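Local coordinates for SPbeta prophage-derived aminoglycoside N(3')-acetyltransferase-like protein YokD (Bacillus subtilis, PDB 2NYG) that probably acts as a coenzyme A-dependent N-acetyltransferase of the aminoglycoside 3-N-acetyltransferase family and may contribute to antibiotic resistance, at residues A[128-133]-A[149-154]; A[155-160]-A[188-193]; A[195-200]-A[216-221]. All blocks are in the same frame, centred on the assembly; numbering follows the deposited sequence.

How the contacts relate
Contacts 1, 2 and 3 follow one another along the chain and meet round Tyr189 and Glu216. Contacts 1 and 2 have centres about 13 Å apart and are joined by a probable hydrogen bond between Phe153 O and Tyr189 OH, while Leu155 of contact 2 packs on the Tyr133 ring. Contact 3, centred about 11 Å from contact 2 and 13 Å from contact 1, is tied to contact 2 by two probable hydrogen bonds, Arg220 N to Glu188 OE2 and one between Tyr189 OH and Glu216 OE2 at 2.7 Å. None of the three lies at the coenzyme A site: the side chains of Tyr133 and Leu155 are about 12 and 13 Å from the bound cofactor.

Contact 1: A[128-133]-A[149-154]; sequences SNHPNY and HPLEFG
Ser128 meets the rim of the His149 ring, its CB lying in the ring plane and its OG near that plane, 2.9 Å from His149 CD2. The hydroxyl itself is hydrogen-bonded to Phe135 N, so its meeting with the imidazole is one of packing. Past Asn129, whose backbone N lies 4.1 Å from His149 CB, the chain reaches His130, which makes the largest contribution from this segment. Its CB sits squarely over the face of the His149 ring, 3.4 Å from the ring centroid. With CG anti to the backbone N (chi1 -160°), the His130 imidazole swings toward the loop at Leu151. There His130 NE2 donates to Leu151 O at 2.7 Å, in the ring plane and on a lone pair of the carbonyl; the N-H...O angle is 151°. At its other nitrogen, ND1, the ring accepts from the backbone N atoms of Asn132 and Tyr133, both tilted out of its plane, the latter more strongly. Bonds at both nitrogens therefore fix the rotation of the ring. Leu151 CD1 lies over one of its faces, which it shares with Pro131 CD, 3.3 Å from that methyl; Gly154 O lies toward the rim of the opposite face. At Tyr133 the backbone takes over: its O accepts from His149 NE2 at 2.9 Å, the donor standing 42° out of the carbonyl plane. The contact thus clamps the loop between strands 126-127 and 135-139 to the loop joining helices 142-146 and 160-166, while Leu151, Phe153 and Tyr133 rest against strand 208-217.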
loop_
_atom_site.group_PDB
_atom_site.type_symbol
_atom_site.label_atom_id
_atom_site.label_comp_id
_atom_site.label_asym_id
_atom_site.label_seq_id
_atom_site.Cartn_x
_atom_site.Cartn_y
_atom_site.Cartn_z
ATOM N N SER A 128 -2.029 13.607 8.073
ATOM C CA SER A 128 -2.988 14.500 8.735
ATOM C C SER A 128 -4.282 13.762 9.119
ATOM O O SER A 128 -4.605 12.704 8.578
ATOM C CB SER A 128 -3.298 15.695 7.835
ATOM O OG SER A 128 -3.663 15.273 6.532
ATOM N N ASN A 129 -5.038 14.335 10.044
ATOM C CA ASN A 129 -6.240 13.671 10.515
ATOM C C ASN A 129 -7.598 13.840 9.809
ATOM O O ASN A 129 -8.641 13.657 10.430
ATOM C CB ASN A 129 -6.400 13.965 12.004
ATOM C CG ASN A 129 -7.240 12.931 12.699
ATOM O OD1 ASN A 129 -7.014 11.737 12.539
ATOM N ND2 ASN A 129 -8.218 13.377 13.477
ATOM N N HIS A 130 -7.614 14.156 8.523
ATOM C CA HIS A 130 -8.896 14.301 7.838
ATOM C C HIS A 130 -9.292 12.951 7.241
ATOM O O HIS A 130 -8.446 12.222 6.721
ATOM C CB HIS A 130 -8.798 15.374 6.760
ATOM C CG HIS A 130 -10.125 15.929 6.351
ATOM N ND1 HIS A 130 -10.960 15.284 5.462
ATOM C CD2 HIS A 130 -10.793 17.031 6.766
ATOM C CE1 HIS A 130 -12.086 15.967 5.352
ATOM N NE2 HIS A 130 -12.011 17.029 6.133
ATOM N N PRO A 131 -10.579 12.595 7.315
ATOM C CA PRO A 131 -11.109 11.327 6.797
ATOM C C PRO A 131 -11.223 11.193 5.279
ATOM O O PRO A 131 -11.303 10.071 4.744
ATOM C CB PRO A 131 -12.455 11.223 7.503
ATOM C CG PRO A 131 -12.881 12.644 7.583
ATOM C CD PRO A 131 -11.616 13.320 8.065
ATOM N N ASN A 132 -11.222 12.327 4.580
ATOM C CA ASN A 132 -11.317 12.288 3.132
ATOM C C ASN A 132 -10.147 12.926 2.416
ATOM O O ASN A 132 -9.634 12.376 1.457
ATOM C CB ASN A 132 -12.596 12.972 2.651
ATOM C CG ASN A 132 -13.850 12.242 3.060
ATOM O OD1 ASN A 132 -13.841 11.047 3.363
ATOM N ND2 ASN A 132 -14.960 12.964 3.043
ATOM N N TYR A 133 -9.723 14.093 2.885
ATOM C CA TYR A 133 -8.649 14.820 2.230
ATOM C C TYR A 133 -7.369 14.945 3.046
ATOM O O TYR A 133 -6.854 16.045 3.268
ATOM C CB TYR A 133 -9.167 16.202 1.865
ATOM C CG TYR A 133 -10.498 16.161 1.140
ATOM C CD1 TYR A 133 -10.626 15.507 -0.098
ATOM C CD2 TYR A 133 -11.626 16.801 1.670
ATOM C CE1 TYR A 133 -11.846 15.501 -0.787
ATOM C CE2 TYR A 133 -12.842 16.798 0.985
ATOM C CZ TYR A 133 -12.943 16.146 -0.241
ATOM O OH TYR A 133 -14.138 16.129 -0.910
ATOM N N HIS A 149 -5.228 20.217 10.602
ATOM C CA HIS A 149 -6.336 19.618 9.822
ATOM C C HIS A 149 -7.786 19.429 10.401
ATOM O O HIS A 149 -8.134 18.358 10.871
ATOM C CB HIS A 149 -5.886 18.279 9.223
ATOM C CG HIS A 149 -6.263 18.096 7.786
ATOM N ND1 HIS A 149 -7.335 18.731 7.193
ATOM C CD2 HIS A 149 -5.695 17.340 6.819
ATOM C CE1 HIS A 149 -7.406 18.384 5.920
ATOM N NE2 HIS A 149 -6.420 17.541 5.668
ATOM N N PRO A 150 -8.628 20.475 10.312
ATOM C CA PRO A 150 -10.011 20.468 10.790
ATOM C C PRO A 150 -10.922 19.679 9.833
ATOM O O PRO A 150 -10.645 19.566 8.642
ATOM C CB PRO A 150 -10.351 21.933 10.836
ATOM C CG PRO A 150 -9.641 22.446 9.644
ATOM C CD PRO A 150 -8.313 21.731 9.616
ATOM N N LEU A 151 -12.017 19.129 10.336
ATOM C CA LEU A 151 -12.905 18.372 9.464
ATOM C C LEU A 151 -13.591 19.254 8.419
ATOM O O LEU A 151 -13.610 18.938 7.235
ATOM C CB LEU A 151 -13.962 17.663 10.296
ATOM C CG LEU A 151 -14.798 16.661 9.520
ATOM C CD1 LEU A 151 -13.905 15.559 8.969
ATOM C CD2 LEU A 151 -15.855 16.084 10.433
ATOM N N GLU A 152 -14.167 20.354 8.888
ATOM C CA GLU A 152 -14.876 21.312 8.050
ATOM C C GLU A 152 -13.969 21.995 7.033
ATOM O O GLU A 152 -12.970 22.625 7.393
ATOM C CB GLU A 152 -15.545 22.369 8.932
ATOM C CG GLU A 152 -16.556 23.238 8.218
ATOM C CD GLU A 152 -17.246 24.226 9.150
ATOM O OE1 GLU A 152 -16.606 25.232 9.534
ATOM O OE2 GLU A 152 -18.426 23.991 9.502
ATOM N N PHE A 153 -14.348 21.874 5.761
ATOM C CA PHE A 153 -13.605 22.453 4.655
ATOM C C PHE A 153 -12.319 21.666 4.510
ATOM O O PHE A 153 -12.196 20.838 3.618
ATOM C CB PHE A 153 -13.365 23.938 4.930
ATOM C CG PHE A 153 -14.643 24.731 5.038
ATOM C CD1 PHE A 153 -14.866 25.592 6.110
ATOM C CD2 PHE A 153 -15.650 24.571 4.080
ATOM C CE1 PHE A 153 -16.086 26.281 6.227
ATOM C CE2 PHE A 153 -16.862 25.247 4.186
ATOM C CZ PHE A 153 -17.082 26.101 5.259
ATOM N N GLY A 154 -11.371 21.897 5.404
ATOM C CA GLY A 154 -10.119 21.155 5.365
ATOM C C GLY A 154 -9.573 20.750 4.002
ATOM O O GLY A 154 -9.393 19.578 3.699
#

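Contact 2: A[155-160]-A[188-193]; sequences LGEQSP and EYRIPY
The ring of Tyr189 lies flat on the backbone at Gly156, whose CA stands 3.3 Å from the ring centroid and only 11° off the ring normal, a CH-pi contact over the middle of the face. Farther along the ring, Tyr189 CE1 runs past Leu155 O at 3.3 Å, and the side chains of Leu155 and Tyr189 cross at about a right angle, bringing Leu155 CB beside the phenol oxygen. That hydroxyl finds its hydrogen-bond partner in Glu216 OE2. The second pair, Glu157 and Arg190, is turned quite differently: carboxylate and guanidinium are nearly coplanar, their planes 16° apart. Arg190 grips side-on, NE to Glu157 OE2 at 3.0 Å and NH2 to Glu157 OE1 at 3.1 Å, and both acceptors are met on their syn sides. A bend at chi2 (-66°) brings the Glu157 carboxylate round to the extended arginine, which also makes a cation-pi contact with Tyr165 of helix 160-166. Gly156 to Ser159 form a type II beta turn, in which Gly156 O accepts from both N and OG of Ser159, the N-cap of helix 160-166. The contact ties the turn entering this helix to the loop between helix 183-187 and strand 196-201, with Arg190 also on Val256 and Glu260 of helix 252-268.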
loop_
_atom_site.group_PDB
_atom_site.type_symbol
_atom_site.label_atom_id
_atom_site.label_comp_id
_atom_site.label_asym_id
_atom_site.label_seq_id
_atom_site.Cartn_x
_atom_site.Cartn_y
_atom_site.Cartn_z
ATOM N N LEU A 155 -9.313 21.754 3.182
ATOM C CA LEU A 155 -8.757 21.605 1.851
ATOM C C LEU A 155 -8.678 23.079 1.476
ATOM O O LEU A 155 -8.206 23.476 0.412
ATOM C CB LEU A 155 -9.702 20.811 0.944
ATOM C CG LEU A 155 -9.080 20.300 -0.366
ATOM C CD1 LEU A 155 -7.610 19.921 -0.146
ATOM C CD2 LEU A 155 -9.860 19.102 -0.885
ATOM N N GLY A 156 -9.149 23.881 2.424
ATOM C CA GLY A 156 -9.132 25.317 2.298
ATOM C C GLY A 156 -8.176 25.845 3.351
ATOM O O GLY A 156 -7.168 25.204 3.651
ATOM N N GLU A 157 -8.484 27.017 3.901
ATOM C CA GLU A 157 -7.654 27.624 4.936
ATOM C C GLU A 157 -7.648 26.621 6.080
ATOM O O GLU A 157 -8.637 25.910 6.293
ATOM C CB GLU A 157 -8.277 28.933 5.425
ATOM C CG GLU A 157 -8.864 29.816 4.334
ATOM C CD GLU A 157 -7.816 30.363 3.387
ATOM O OE1 GLU A 157 -6.615 30.228 3.685
ATOM O OE2 GLU A 157 -8.190 30.946 2.347
ATOM N N GLN A 158 -6.538 26.556 6.801
ATOM C CA GLN A 158 -6.397 25.644 7.931
ATOM C C GLN A 158 -5.942 24.242 7.569
ATOM O O GLN A 158 -5.376 23.544 8.403
ATOM C CB GLN A 158 -7.697 25.557 8.719
ATOM C CG GLN A 158 -8.107 26.854 9.381
ATOM C CD GLN A 158 -9.158 26.617 10.443
ATOM O OE1 GLN A 158 -10.227 26.068 10.159
ATOM N NE2 GLN A 158 -8.857 27.015 11.680
ATOM N N SER A 159 -6.202 23.819 6.340
ATOM C CA SER A 159 -5.767 22.503 5.911
ATOM C C SER A 159 -4.295 22.644 5.503
ATOM O O SER A 159 -3.743 23.750 5.478
ATOM C CB SER A 159 -6.591 22.032 4.717
ATOM O OG SER A 159 -6.171 22.675 3.529
ATOM N N PRO A 160 -3.636 21.525 5.176
ATOM C CA PRO A 160 -2.228 21.632 4.786
ATOM C C PRO A 160 -1.946 22.549 3.602
ATOM O O PRO A 160 -0.821 23.040 3.448
ATOM C CB PRO A 160 -1.838 20.188 4.521
ATOM C CG PRO A 160 -2.672 19.457 5.530
ATOM C CD PRO A 160 -4.018 20.117 5.375
ATOM N N GLU A 188 -10.593 27.664 -4.558
ATOM C CA GLU A 188 -12.049 27.578 -4.467
ATOM C C GLU A 188 -12.608 28.084 -3.142
ATOM O O GLU A 188 -13.815 28.242 -3.010
ATOM C CB GLU A 188 -12.530 26.141 -4.733
ATOM C CG GLU A 188 -12.404 25.734 -6.199
ATOM C CD GLU A 188 -12.758 24.287 -6.473
ATOM O OE1 GLU A 188 -12.090 23.387 -5.916
ATOM O OE2 GLU A 188 -13.695 24.044 -7.260
ATOM N N TYR A 189 -11.744 28.343 -2.164
ATOM C CA TYR A 189 -12.199 28.876 -0.878
ATOM C C TYR A 189 -11.888 30.384 -0.779
ATOM O O TYR A 189 -12.091 31.013 0.265
ATOM C CB TYR A 189 -11.522 28.156 0.291
ATOM C CG TYR A 189 -11.797 26.670 0.411
ATOM C CD1 TYR A 189 -11.122 25.748 -0.392
ATOM C CD2 TYR A 189 -12.682 26.177 1.376
ATOM C CE1 TYR A 189 -11.311 24.378 -0.238
ATOM C CE2 TYR A 189 -12.877 24.803 1.541
ATOM C CZ TYR A 189 -12.183 23.912 0.727
ATOM O OH TYR A 189 -12.334 22.553 0.879
ATOM N N ARG A 190 -11.403 30.957 -1.876
ATOM C CA ARG A 190 -11.053 32.371 -1.924
ATOM C C ARG A 190 -11.821 33.116 -3.021
ATOM O O ARG A 190 -11.426 34.211 -3.421
ATOM C CB ARG A 190 -9.541 32.495 -2.147
ATOM C CG ARG A 190 -8.742 31.752 -1.088
ATOM C CD ARG A 190 -7.234 31.734 -1.310
ATOM N NE ARG A 190 -6.550 31.321 -0.083
ATOM C CZ ARG A 190 -5.237 31.152 0.050
ATOM N NH1 ARG A 190 -4.426 31.352 -0.979
ATOM N NH2 ARG A 190 -4.736 30.797 1.224
ATOM N N ILE A 191 -12.922 32.526 -3.490
ATOM C CA ILE A 191 -13.739 33.125 -4.547
ATOM C C ILE A 191 -15.209 33.310 -4.161
ATOM O O ILE A 191 -15.704 32.648 -3.253
ATOM C CB ILE A 191 -13.672 32.296 -5.844
ATOM C CG1 ILE A 191 -14.268 30.906 -5.627
ATOM C CG2 ILE A 191 -12.233 32.231 -6.324
ATOM C CD1 ILE A 191 -14.708 30.219 -6.907
ATOM N N PRO A 192 -15.921 34.218 -4.849
ATOM C CA PRO A 192 -17.340 34.529 -4.606
ATOM C C PRO A 192 -18.292 33.341 -4.703
ATOM O O PRO A 192 -19.217 33.191 -3.900
ATOM C CB PRO A 192 -17.644 35.594 -5.653
ATOM C CG PRO A 192 -16.327 36.287 -5.788
ATOM C CD PRO A 192 -15.358 35.140 -5.849
ATOM N N TYR A 193 -18.063 32.501 -5.698
ATOM C CA TYR A 193 -18.886 31.335 -5.893
ATOM C C TYR A 193 -18.611 30.286 -4.827
ATOM O O TYR A 193 -17.465 30.054 -4.464
ATOM C CB TYR A 193 -18.616 30.752 -7.264
ATOM C CG TYR A 193 -19.295 29.436 -7.470
ATOM C CD1 TYR A 193 -20.682 29.349 -7.498
ATOM C CD2 TYR A 193 -18.554 28.265 -7.596
ATOM C CE1 TYR A 193 -21.324 28.127 -7.643
ATOM C CE2 TYR A 193 -19.177 27.039 -7.743
ATOM C CZ TYR A 193 -20.568 26.970 -7.764
ATOM O OH TYR A 193 -21.210 25.754 -7.883
#

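Contact 3: A[195-200]-A[216-221]; sequences KIINRG and ELEFRE
Glu216 pairs with Ile197 across two antiparallel strands, and both backbone hydrogen bonds of the pair are made: Ile197 N to Glu216 O at 2.8 Å, and Glu216 N to Ile197 O at 2.9 Å. The aliphatic part of its side chain lies against Arg199, CB of Glu216 coming 3.4 Å from Arg199 CD. A bend at chi2 (66°) then folds the carboxylate over toward the next residue of its own strand, where OE2 accepts from Leu217 N on its anti side and is also hydrogen-bonded to Tyr189 OH, two bonds that hold this buried group in place. Arg199 NE, for its part, is bonded to Tyr214 OH. Leu217 follows as the non-hydrogen-bonded partner of Ile196; on the face of the sheet these two share, Leu217 CD2 meets Ile196 CG1 at 4.1 Å. At Glu218 the regular pairing ends, yet its N still donates to Lys195 O at 2.8 Å. The Glu218 side chain extends beside Lys195 and crosses it at a slant. Lys195 bends only at its last torsion (chi4 -54°), dropping NZ to Glu218 OE1 at 2.8 Å, a salt bridge entered from above the carboxylate plane. A water accepts from Lys195 N and reaches Glu218 O through a weak bond. Glu218 also centres an inverse gamma turn, which leads the chain out of the sheet. The whole is typical antiparallel pairing, here of edge strand 196-201 with strand 208-217, the middle one of a three-stranded sheet.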
loop_
_atom_site.group_PDB
_atom_site.type_symbol
_atom_site.label_atom_id
_atom_site.label_comp_id
_atom_site.label_asym_id
_atom_site.label_seq_id
_atom_site.Cartn_x
_atom_site.Cartn_y
_atom_site.Cartn_z
ATOM N N LYS A 195 -20.741 26.524 -3.584
ATOM C CA LYS A 195 -21.867 25.620 -3.384
ATOM C C LYS A 195 -21.474 24.766 -2.185
ATOM O O LYS A 195 -20.529 23.987 -2.247
ATOM C CB LYS A 195 -22.100 24.743 -4.612
ATOM C CG LYS A 195 -23.293 23.807 -4.503
ATOM C CD LYS A 195 -23.381 22.950 -5.761
ATOM C CE LYS A 195 -24.678 22.164 -5.829
ATOM N NZ LYS A 195 -24.918 21.336 -4.612
ATOM N N ILE A 196 -22.198 24.951 -1.088
ATOM C CA ILE A 196 -21.947 24.248 0.157
ATOM C C ILE A 196 -22.774 22.983 0.327
ATOM O O ILE A 196 -23.994 23.047 0.464
ATOM C CB ILE A 196 -22.218 25.174 1.345
ATOM C CG1 ILE A 196 -21.205 26.307 1.333
ATOM C CG2 ILE A 196 -22.188 24.390 2.647
ATOM C CD1 ILE A 196 -21.231 27.132 2.576
ATOM N N ILE A 197 -22.093 21.839 0.318
ATOM C CA ILE A 197 -22.743 20.549 0.492
ATOM C C ILE A 197 -22.498 19.989 1.889
ATOM O O ILE A 197 -21.590 20.414 2.601
ATOM C CB ILE A 197 -22.264 19.514 -0.556
ATOM C CG1 ILE A 197 -20.745 19.437 -0.571
ATOM C CG2 ILE A 197 -22.792 19.880 -1.919
ATOM C CD1 ILE A 197 -20.192 18.433 -1.573
ATOM N N ASN A 198 -23.337 19.038 2.276
ATOM C CA ASN A 198 -23.249 18.398 3.581
ATOM C C ASN A 198 -22.646 17.037 3.353
ATOM O O ASN A 198 -23.155 16.265 2.542
ATOM C CB ASN A 198 -24.644 18.233 4.182
ATOM C CG ASN A 198 -25.303 19.557 4.493
ATOM O OD1 ASN A 198 -24.962 20.216 5.475
ATOM N ND2 ASN A 198 -26.244 19.963 3.649
ATOM N N ARG A 199 -21.549 16.753 4.044
ATOM C CA ARG A 199 -20.895 15.463 3.905
ATOM C C ARG A 199 -20.890 14.715 5.235
ATOM O O ARG A 199 -21.135 15.292 6.302
ATOM C CB ARG A 199 -19.462 15.632 3.385
ATOM C CG ARG A 199 -19.371 16.000 1.926
ATOM C CD ARG A 199 -17.967 16.423 1.540
ATOM N NE ARG A 199 -17.027 15.311 1.469
ATOM C CZ ARG A 199 -17.035 14.380 0.518
ATOM N NH1 ARG A 199 -17.937 14.427 -0.454
ATOM N NH2 ARG A 199 -16.142 13.397 0.531
ATOM N N GLY A 200 -20.628 13.419 5.160
ATOM C CA GLY A 200 -20.594 12.614 6.362
ATOM C C GLY A 200 -19.511 11.558 6.285
ATOM O O GLY A 200 -19.176 11.083 5.195
ATOM N N GLU A 216 -18.898 21.092 3.448
ATOM C CA GLU A 216 -17.787 21.116 2.512
ATOM C C GLU A 216 -18.190 21.749 1.186
ATOM O O GLU A 216 -19.359 21.732 0.815
ATOM C CB GLU A 216 -17.325 19.685 2.248
ATOM C CG GLU A 216 -16.078 19.598 1.413
ATOM C CD GLU A 216 -14.894 20.171 2.147
ATOM O OE1 GLU A 216 -14.342 19.457 3.017
ATOM O OE2 GLU A 216 -14.535 21.336 1.868
ATOM N N LEU A 217 -17.226 22.293 0.458
ATOM C CA LEU A 217 -17.521 22.886 -0.837
ATOM C C LEU A 217 -17.700 21.793 -1.907
ATOM O O LEU A 217 -17.081 20.725 -1.837
ATOM C CB LEU A 217 -16.390 23.825 -1.257
ATOM C CG LEU A 217 -16.143 25.011 -0.336
ATOM C CD1 LEU A 217 -15.073 25.906 -0.926
ATOM C CD2 LEU A 217 -17.451 25.776 -0.149
ATOM N N GLU A 218 -18.563 22.044 -2.883
ATOM C CA GLU A 218 -18.759 21.073 -3.948
ATOM C C GLU A 218 -17.776 21.499 -5.021
ATOM O O GLU A 218 -18.088 22.305 -5.890
ATOM C CB GLU A 218 -20.193 21.109 -4.486
ATOM C CG GLU A 218 -20.394 20.127 -5.611
ATOM C CD GLU A 218 -21.832 20.006 -6.066
ATOM O OE1 GLU A 218 -22.713 19.757 -5.216
ATOM O OE2 GLU A 218 -22.075 20.140 -7.283
ATOM N N PHE A 219 -16.577 20.956 -4.936
ATOM C CA PHE A 219 -15.502 21.297 -5.851
ATOM C C PHE A 219 -15.803 21.173 -7.323
ATOM O O PHE A 219 -16.666 20.416 -7.728
ATOM C CB PHE A 219 -14.282 20.461 -5.503
ATOM C CG PHE A 219 -13.866 20.593 -4.070
ATOM C CD1 PHE A 219 -13.567 19.471 -3.310
ATOM C CD2 PHE A 219 -13.782 21.841 -3.478
ATOM C CE1 PHE A 219 -13.195 19.595 -1.985
ATOM C CE2 PHE A 219 -13.413 21.974 -2.162
ATOM C CZ PHE A 219 -13.118 20.848 -1.411
ATOM N N ARG A 220 -15.066 21.941 -8.118
ATOM C CA ARG A 220 -15.198 21.944 -9.569
ATOM C C ARG A 220 -13.867 21.524 -10.185
ATOM O O ARG A 220 -13.368 22.155 -11.121
ATOM C CB ARG A 220 -15.575 23.339 -10.068
ATOM C CG ARG A 220 -16.964 23.797 -9.658
ATOM C CD ARG A 220 -17.278 25.141 -10.245
ATOM N NE ARG A 220 -16.555 26.213 -9.579
ATOM C CZ ARG A 220 -16.422 27.439 -10.070
ATOM N NH1 ARG A 220 -16.959 27.743 -11.244
ATOM N NH2 ARG A 220 -15.777 28.372 -9.376
ATOM N N GLU A 221 -13.299 20.445 -9.659
ATOM C CA GLU A 221 -12.026 19.956 -10.153
ATOM C C GLU A 221 -12.010 19.683 -11.665
ATOM O O GLU A 221 -10.938 19.598 -12.268
ATOM C CB GLU A 221 -11.607 18.701 -9.376
ATOM C CG GLU A 221 -12.364 17.427 -9.714
ATOM C CD GLU A 221 -13.454 17.069 -8.705
ATOM O OE1 GLU A 221 -13.478 17.664 -7.604
ATOM O OE2 GLU A 221 -14.278 16.174 -9.015
HETATM O O HOH W 1 -18.079 25.201 -4.024
#